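Local coordinates for protein lipase (Acinetobacter baumannii, PDB 4OPM) that probably hydrolyses lipid esters, as a putative triacylglycerol lipase with an alpha/beta hydrolase fold, at residues Q14-R17 against N18-G21; Y176-K179 against Q180-N184; I188-E191 against F192-Q196. All blocks are in the same frame, centred on the assembly; numbering follows the deposited sequence. Where two conformers were deposited one is given.

All three contacts are local, each running along a single helix: two close a helix at its C-terminal end and the third opens one. Contact 1 closes helix 9-19 and is partly buried, with Arg-17 and Ala-20 inside; contact 2 closes helix 173-181, at the surface apart from buried Met-182; contact 3 begins helix 190-220, also at the surface. Backbone bonding and a Schellman motif dominate contact 1, a carbonyl shared by three donors marks contact 2, and a proline-phenylalanine CH-pi contact marks contact 3. Contacts 2 and 3 touch where Leu-178 CD1 packs on Leu-193 CD1 at 3.8 Å, whereas contact 1 stays about 8 Å from contact 3 between nearest atoms.

Contact 1 of 3, residues Q14-R17 against N18-G21; sequences QQER and NWAG
The indole of Trp-19 overlaps the Glu-16 side chain at one rim of its six-membered ring, where Trp-19 CE3 lies 4.2 Å from Glu-16 CG. The carbonyl Glu-16 O sits in the plane of the indole, at its edge, 3.7 Å from Trp-19 CE3. Glu-16 has CG anti to the backbone N (chi1 -166°), which sets this methylene beside the ring while the extended chain carries the carboxylate onward to Asn-61, whose ND2 is hydrogen-bonded to OE1. Carboxylate and indole planes are only 25° apart. Regular i to i+4 bonds underlie the side chains: Asn-18 N reaches Gln-14 O at 3.0 Å, Trp-19 N reaches Gln-15 O at 2.9 Å, and Ala-20 N reaches Glu-16 O at 3.0 Å. Gly-21 then leaves the helix with a positive phi of 76°, and helix 9-19 closes in a Schellman motif that leads into the first strand of the sheet, 22-29. The methyl Ala-20 CB tucks against the last turn, 3.5 Å from Arg-17 O. Buried Arg-17 sends its extended chain away from this turn, and its NE forms a salt bridge with Asp-58. Trp-19 also stacks on His-65, whose ND1 hydrogen-bonds to Trp-19 O.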
loop_
_atom_site.group_PDB
_atom_site.type_symbol
_atom_site.label_atom_id
_atom_site.label_comp_id
_atom_site.label_asym_id
_atom_site.label_seq_id
_atom_site.Cartn_x
_atom_site.Cartn_y
_atom_site.Cartn_z
ATOM N N GLN A 14 15.495 10.512 -3.450
ATOM C CA GLN A 14 15.078 11.920 -3.572
ATOM C C GLN A 14 14.787 12.277 -5.033
ATOM O O GLN A 14 13.771 12.916 -5.335
ATOM C CB GLN A 14 16.152 12.862 -2.996
ATOM C CG GLN A 14 16.231 12.766 -1.475
ATOM C CD GLN A 14 17.555 13.241 -0.919
ATOM O OE1 GLN A 14 18.292 14.013 -1.555
ATOM N NE2 GLN A 14 17.876 12.785 0.295
ATOM N N GLN A 15 15.685 11.853 -5.934
ATOM C CA GLN A 15 15.555 12.128 -7.366
ATOM C C GLN A 15 14.319 11.438 -7.949
ATOM O O GLN A 15 13.607 12.038 -8.776
ATOM C CB GLN A 15 16.824 11.688 -8.103
ATOM C CG GLN A 15 18.025 12.568 -7.791
ATOM C CD GLN A 15 19.160 12.224 -8.705
ATOM O OE1 GLN A 15 19.107 12.478 -9.906
ATOM N NE2 GLN A 15 20.180 11.583 -8.172
ATOM N N GLU A 16 14.038 10.189 -7.509
ATOM C CA GLU A 16 12.866 9.456 -8.004
ATOM C C GLU A 16 11.580 10.171 -7.562
ATOM O O GLU A 16 10.657 10.294 -8.361
ATOM C CB GLU A 16 12.846 7.988 -7.564
ATOM C CG GLU A 16 11.818 7.203 -8.371
ATOM C CD GLU A 16 11.500 5.796 -7.900
ATOM O OE1 GLU A 16 11.341 5.596 -6.675
ATOM O OE2 GLU A 16 11.334 4.910 -8.772
ATOM N N ARG A 17 11.532 10.656 -6.292
ATOM C CA ARG A 17 10.368 11.401 -5.792
ATOM C C ARG A 17 10.163 12.678 -6.631
ATOM O O ARG A 17 9.034 12.998 -7.019
ATOM C CB ARG A 17 10.527 11.760 -4.311
ATOM C CG ARG A 17 10.514 10.551 -3.388
ATOM C CD ARG A 17 11.102 10.931 -2.030
ATOM N NE ARG A 17 11.419 9.728 -1.254
ATOM C CZ ARG A 17 12.317 9.675 -0.279
ATOM N NH1 ARG A 17 13.013 10.759 0.052
ATOM N NH2 ARG A 17 12.540 8.538 0.364
ATOM N N ASN A 18 11.272 13.381 -6.940
ATOM C CA ASN A 18 11.210 14.592 -7.761
ATOM C C ASN A 18 10.635 14.271 -9.164
ATOM O O ASN A 18 9.772 14.999 -9.653
ATOM C CB ASN A 18 12.586 15.239 -7.879
ATOM C CG ASN A 18 12.494 16.617 -8.479
ATOM O OD1 ASN A 18 12.733 16.816 -9.674
ATOM N ND2 ASN A 18 12.032 17.571 -7.691
ATOM N N TRP A 19 11.078 13.161 -9.773
ATOM C CA TRP A 19 10.607 12.689 -11.080
ATOM C C TRP A 19 9.090 12.381 -11.032
ATOM O O TRP A 19 8.383 12.585 -12.019
ATOM C CB TRP A 19 11.419 11.450 -11.517
ATOM C CG TRP A 19 10.816 10.693 -12.660
ATOM C CD1 TRP A 19 10.931 10.979 -13.994
ATOM C CD2 TRP A 19 9.956 9.546 -12.564
ATOM N NE1 TRP A 19 10.185 10.085 -14.732
ATOM C CE2 TRP A 19 9.599 9.179 -13.883
ATOM C CE3 TRP A 19 9.479 8.769 -11.486
ATOM C CZ2 TRP A 19 8.782 8.074 -14.155
ATOM C CZ3 TRP A 19 8.659 7.678 -11.751
ATOM C CH2 TRP A 19 8.338 7.324 -13.072
ATOM N N ALA A 20 8.608 11.875 -9.884
ATOM C CA ALA A 20 7.202 11.555 -9.669
ATOM C C ALA A 20 6.352 12.818 -9.373
ATOM O O ALA A 20 5.125 12.708 -9.259
ATOM C CB ALA A 20 7.073 10.559 -8.534
ATOM N N GLY A 21 7.009 13.981 -9.254
ATOM C CA GLY A 21 6.364 15.251 -8.928
ATOM C C GLY A 21 5.997 15.337 -7.454
ATOM O O GLY A 21 5.010 15.979 -7.088
#

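Contact 2 of 3, residues Y176-K179 against Q180-N184; sequences YLLK and QTMFN
Leu-177 O takes three hydrogen bonds from the residues that follow it. Thr-181 N approaches at 2.9 Å and nearly in line with the carbonyl bond, whereas Gln-180 N, also 2.9 Å from Leu-177 O, and the hydroxyl Thr-181 OG1, 3.1 Å from it, come in out of the carbonyl plane, from opposite faces. The hydroxyl reaches back because chi1 of Thr-181 (61°) sets OG1 between its backbone N and carbonyl carbon. Met-182 N donates to Leu-178 O at 3.0 Å, and a water donates to both Lys-179 O and Met-182 O. Here helix 173-181 ends, Met-182 being the first residue to leave helical geometry. In sequence the helix falls between strands 137-143 and 237-242, where alpha/beta hydrolases commonly insert cap elements, and Thr-181 touches a probable Ser-His-Asp triad of Ser-120, His-274 and Asp-245. Chi1 of Gln-180 (-46°) sets CG beside the backbone N and over a face of the Tyr-176 ring, 4.2 Å from the ring centroid, as a CH-pi contact; the bend at chi2 turns the amide back over the ring, the planes 26° apart. Leu-177 CD1 meets Thr-181 CG2 at 3.6 Å. Leu-178 and selenomethionine Met-182 lie side by side.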
loop_
_atom_site.group_PDB
_atom_site.type_symbol
_atom_site.label_atom_id
_atom_site.label_comp_id
_atom_site.label_asym_id
_atom_site.label_seq_id
_atom_site.Cartn_x
_atom_site.Cartn_y
_atom_site.Cartn_z
ATOM N N TYR A 176 15.006 -13.215 -1.882
ATOM C CA TYR A 176 13.991 -14.240 -1.614
ATOM C C TYR A 176 12.586 -13.613 -1.649
ATOM O O TYR A 176 11.674 -14.149 -2.293
ATOM C CB TYR A 176 14.240 -14.935 -0.254
ATOM C CG TYR A 176 13.191 -15.987 0.039
ATOM C CD1 TYR A 176 13.247 -17.242 -0.563
ATOM C CD2 TYR A 176 12.088 -15.696 0.841
ATOM C CE1 TYR A 176 12.251 -18.193 -0.347
ATOM C CE2 TYR A 176 11.089 -16.645 1.072
ATOM C CZ TYR A 176 11.173 -17.889 0.468
ATOM O OH TYR A 176 10.195 -18.828 0.674
ATOM N N LEU A 177 12.420 -12.474 -0.957
ATOM C CA LEU A 177 11.138 -11.761 -0.906
ATOM C C LEU A 177 10.660 -11.380 -2.308
ATOM O O LEU A 177 9.496 -11.628 -2.634
ATOM C CB LEU A 177 11.231 -10.502 -0.023
ATOM C CG LEU A 177 9.952 -9.654 0.067
ATOM C CD1 LEU A 177 8.833 -10.419 0.768
ATOM C CD2 LEU A 177 10.215 -8.339 0.770
ATOM N N LEU A 178 11.555 -10.815 -3.137
ATOM C CA LEU A 178 11.203 -10.397 -4.504
ATOM C C LEU A 178 10.701 -11.575 -5.335
ATOM O O LEU A 178 9.770 -11.401 -6.129
ATOM C CB LEU A 178 12.383 -9.730 -5.221
ATOM C CG LEU A 178 12.932 -8.447 -4.589
ATOM C CD1 LEU A 178 14.244 -8.045 -5.230
ATOM C CD2 LEU A 178 11.965 -7.321 -4.710
ATOM N N LYS A 179 11.291 -12.774 -5.126
ATOM C CA LYS A 179 10.897 -13.999 -5.839
ATOM C C LYS A 179 9.480 -14.429 -5.453
ATOM O O LYS A 179 8.821 -15.120 -6.234
ATOM C CB LYS A 179 11.888 -15.146 -5.577
ATOM C CG LYS A 179 13.182 -14.990 -6.379
ATOM C CD LYS A 179 14.229 -16.041 -6.006
ATOM C CE LYS A 179 15.379 -16.108 -6.993
ATOM N NZ LYS A 179 16.305 -14.951 -6.870
ATOM N N GLN A 180 9.012 -14.037 -4.250
ATOM C CA GLN A 180 7.661 -14.407 -3.818
ATOM C C GLN A 180 6.636 -13.337 -4.146
ATOM O O GLN A 180 5.464 -13.660 -4.331
ATOM C CB GLN A 180 7.595 -14.692 -2.290
ATOM C CG GLN A 180 8.711 -15.582 -1.696
ATOM C CD GLN A 180 9.165 -16.733 -2.562
ATOM O OE1 GLN A 180 10.361 -16.876 -2.841
ATOM N NE2 GLN A 180 8.239 -17.560 -3.031
ATOM N N THR A 181 7.046 -12.057 -4.149
ATOM C CA THR A 181 6.092 -10.960 -4.286
ATOM C C THR A 181 5.945 -10.424 -5.709
ATOM O O THR A 181 5.030 -9.646 -5.955
ATOM C CB THR A 181 6.468 -9.800 -3.341
ATOM O OG1 THR A 181 7.767 -9.308 -3.683
ATOM C CG2 THR A 181 6.437 -10.213 -1.892
HETATM N N MSE A 182 6.873 -10.755 -6.616
HETATM C CA MSE A 182 6.771 -10.229 -7.973
HETATM C C MSE A 182 7.018 -11.298 -9.022
HETATM O O MSE A 182 7.851 -12.183 -8.824
HETATM C CB MSE A 182 7.744 -9.049 -8.182
HETATM C CG MSE A 182 7.415 -7.865 -7.285
HETATM SE SE MSE A 182 8.440 -6.301 -7.751
HETATM C CE MSE A 182 9.882 -6.766 -7.084
ATOM N N PHE A 183 6.285 -11.201 -10.138
ATOM C CA PHE A 183 6.445 -12.081 -11.296
ATOM C C PHE A 183 7.253 -11.345 -12.375
ATOM O O PHE A 183 8.083 -11.947 -13.061
ATOM C CB PHE A 183 5.083 -12.521 -11.848
ATOM C CG PHE A 183 5.200 -13.626 -12.878
ATOM C CD1 PHE A 183 5.272 -14.960 -12.484
ATOM C CD2 PHE A 183 5.246 -13.332 -14.237
ATOM C CE1 PHE A 183 5.352 -15.987 -13.436
ATOM C CE2 PHE A 183 5.340 -14.360 -15.190
ATOM C CZ PHE A 183 5.401 -15.674 -14.783
ATOM N N ASN A 184 7.012 -10.023 -12.499
ATOM C CA ASN A 184 7.703 -9.172 -13.472
ATOM C C ASN A 184 8.420 -8.040 -12.726
ATOM O O ASN A 184 8.024 -6.883 -12.870
ATOM C CB ASN A 184 6.694 -8.643 -14.491
ATOM C CG ASN A 184 7.350 -7.858 -15.589
ATOM O OD1 ASN A 184 8.377 -8.269 -16.122
ATOM N ND2 ASN A 184 6.825 -6.671 -15.866
HETATM O O HOH W 1 7.006 -14.859 -8.962
#

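Contact 3 of 3, residues I188-E191 against F192-Q196; sequences IPKE and FLQAQ
This is a local contact at the N-terminal end of helix 190-220, the long helix that follows helix 173-181 in the chain; Pro-189 occupies the N-cap position, and the contact joins the lead-in to the first turns at the protein surface. The pyrrolidine of Pro-189 lies across one face of the Phe-192 ring, with CG above the ring centre, 3.9 Å from the centroid and 10° off the ring normal. Its neighbour CD also meets the ring, at 3.7 Å from Phe-192 CD2. The Phe-192 side chain is turned back toward the proline by chi1 of -73°, which puts CG beside the backbone N. Pro-189 O also accepts from Leu-193 N at 3.0 Å, nearly straight (N-H...O 161°), and more weakly from Phe-192 N. The next turn continues with Gln-194 N to Lys-190 O at 3.0 Å and Ala-195 N to Glu-191 O at 3.1 Å. On another flank the methyl Ile-188 CG2 packs 4.0 Å from Leu-193 CB, and Leu-193 itself faces Phe-174, Asn-175 and Leu-178 of helix 173-181. Having no N-H, Pro-189 contributes its carbonyl and its ring: one oxygen opens the i to i+4 ladder, while the CH-pi contact probably helps to hold the Phe-192 ring in the orientation in which it packs on Ile-12 of helix 9-19.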
loop_
_atom_site.group_PDB
_atom_site.type_symbol
_atom_site.label_atom_id
_atom_site.label_comp_id
_atom_site.label_asym_id
_atom_site.label_seq_id
_atom_site.Cartn_x
_atom_site.Cartn_y
_atom_site.Cartn_z
ATOM N N ILE A 188 16.330 -3.475 -11.172
ATOM C CA ILE A 188 16.892 -3.032 -9.899
ATOM C C ILE A 188 18.386 -3.346 -9.908
ATOM O O ILE A 188 18.760 -4.513 -9.764
ATOM C CB ILE A 188 16.175 -3.622 -8.639
ATOM C CG1 ILE A 188 14.633 -3.438 -8.692
ATOM C CG2 ILE A 188 16.762 -3.010 -7.354
ATOM C CD1 ILE A 188 13.849 -4.390 -7.758
ATOM N N PRO A 189 19.261 -2.326 -10.085
ATOM C CA PRO A 189 20.706 -2.589 -9.999
ATOM C C PRO A 189 21.039 -3.298 -8.670
ATOM O O PRO A 189 20.410 -3.001 -7.651
ATOM C CB PRO A 189 21.330 -1.183 -10.051
ATOM C CG PRO A 189 20.307 -0.314 -10.668
ATOM C CD PRO A 189 18.978 -0.886 -10.260
ATOM N N LYS A 190 21.981 -4.252 -8.697
ATOM C CA LYS A 190 22.429 -5.033 -7.526
ATOM C C LYS A 190 22.753 -4.101 -6.328
ATOM O O LYS A 190 22.378 -4.378 -5.187
ATOM C CB LYS A 190 23.686 -5.836 -7.926
ATOM C CG LYS A 190 24.109 -6.929 -6.956
ATOM C CD LYS A 190 25.475 -7.503 -7.344
ATOM C CE LYS A 190 25.440 -8.979 -7.683
ATOM N NZ LYS A 190 25.555 -9.845 -6.476
ATOM N N GLU A 191 23.424 -2.979 -6.621
ATOM C CA GLU A 191 23.858 -1.983 -5.636
ATOM C C GLU A 191 22.621 -1.324 -4.962
ATOM O O GLU A 191 22.622 -1.105 -3.744
ATOM C CB GLU A 191 24.791 -0.961 -6.313
ATOM C CG GLU A 191 26.011 -1.598 -6.998
ATOM C CD GLU A 191 25.843 -2.374 -8.309
ATOM O OE1 GLU A 191 24.785 -2.244 -8.973
ATOM O OE2 GLU A 191 26.792 -3.104 -8.684
ATOM N N PHE A 192 21.547 -1.076 -5.738
ATOM C CA PHE A 192 20.289 -0.513 -5.226
ATOM C C PHE A 192 19.551 -1.548 -4.381
ATOM O O PHE A 192 18.975 -1.192 -3.355
ATOM C CB PHE A 192 19.372 -0.044 -6.370
ATOM C CG PHE A 192 19.730 1.218 -7.132
ATOM C CD1 PHE A 192 21.045 1.673 -7.192
ATOM C CD2 PHE A 192 18.762 1.901 -7.862
ATOM C CE1 PHE A 192 21.370 2.820 -7.926
ATOM C CE2 PHE A 192 19.098 3.025 -8.624
ATOM C CZ PHE A 192 20.392 3.481 -8.641
ATOM N N LEU A 193 19.538 -2.823 -4.834
ATOM C CA LEU A 193 18.909 -3.941 -4.125
ATOM C C LEU A 193 19.531 -4.059 -2.716
ATOM O O LEU A 193 18.803 -4.151 -1.727
ATOM C CB LEU A 193 19.115 -5.244 -4.932
ATOM C CG LEU A 193 18.303 -6.465 -4.500
ATOM C CD1 LEU A 193 17.939 -7.314 -5.708
ATOM C CD2 LEU A 193 19.056 -7.315 -3.463
ATOM N N GLN A 194 20.870 -4.028 -2.643
ATOM C CA GLN A 194 21.624 -4.151 -1.387
ATOM C C GLN A 194 21.347 -2.975 -0.441
ATOM O O GLN A 194 21.200 -3.194 0.763
ATOM C CB GLN A 194 23.123 -4.282 -1.674
ATOM C CG GLN A 194 23.469 -5.681 -2.199
ATOM C CD GLN A 194 24.806 -5.804 -2.881
ATOM O OE1 GLN A 194 25.687 -4.946 -2.770
ATOM N NE2 GLN A 194 24.990 -6.897 -3.601
ATOM N N ALA A 195 21.233 -1.741 -0.991
ATOM C CA ALA A 195 20.920 -0.540 -0.209
ATOM C C ALA A 195 19.493 -0.624 0.340
ATOM O O ALA A 195 19.288 -0.354 1.523
ATOM C CB ALA A 195 21.085 0.703 -1.066
ATOM N N GLN A 196 18.519 -1.044 -0.499
ATOM C CA GLN A 196 17.128 -1.191 -0.056
ATOM C C GLN A 196 17.020 -2.293 1.008
ATOM O O GLN A 196 16.347 -2.098 2.027
ATOM C CB GLN A 196 16.182 -1.478 -1.243
ATOM C CG GLN A 196 14.686 -1.539 -0.856
ATOM C CD GLN A 196 14.203 -0.328 -0.089
ATOM O OE1 GLN A 196 14.395 0.818 -0.505
ATOM N NE2 GLN A 196 13.556 -0.561 1.047
#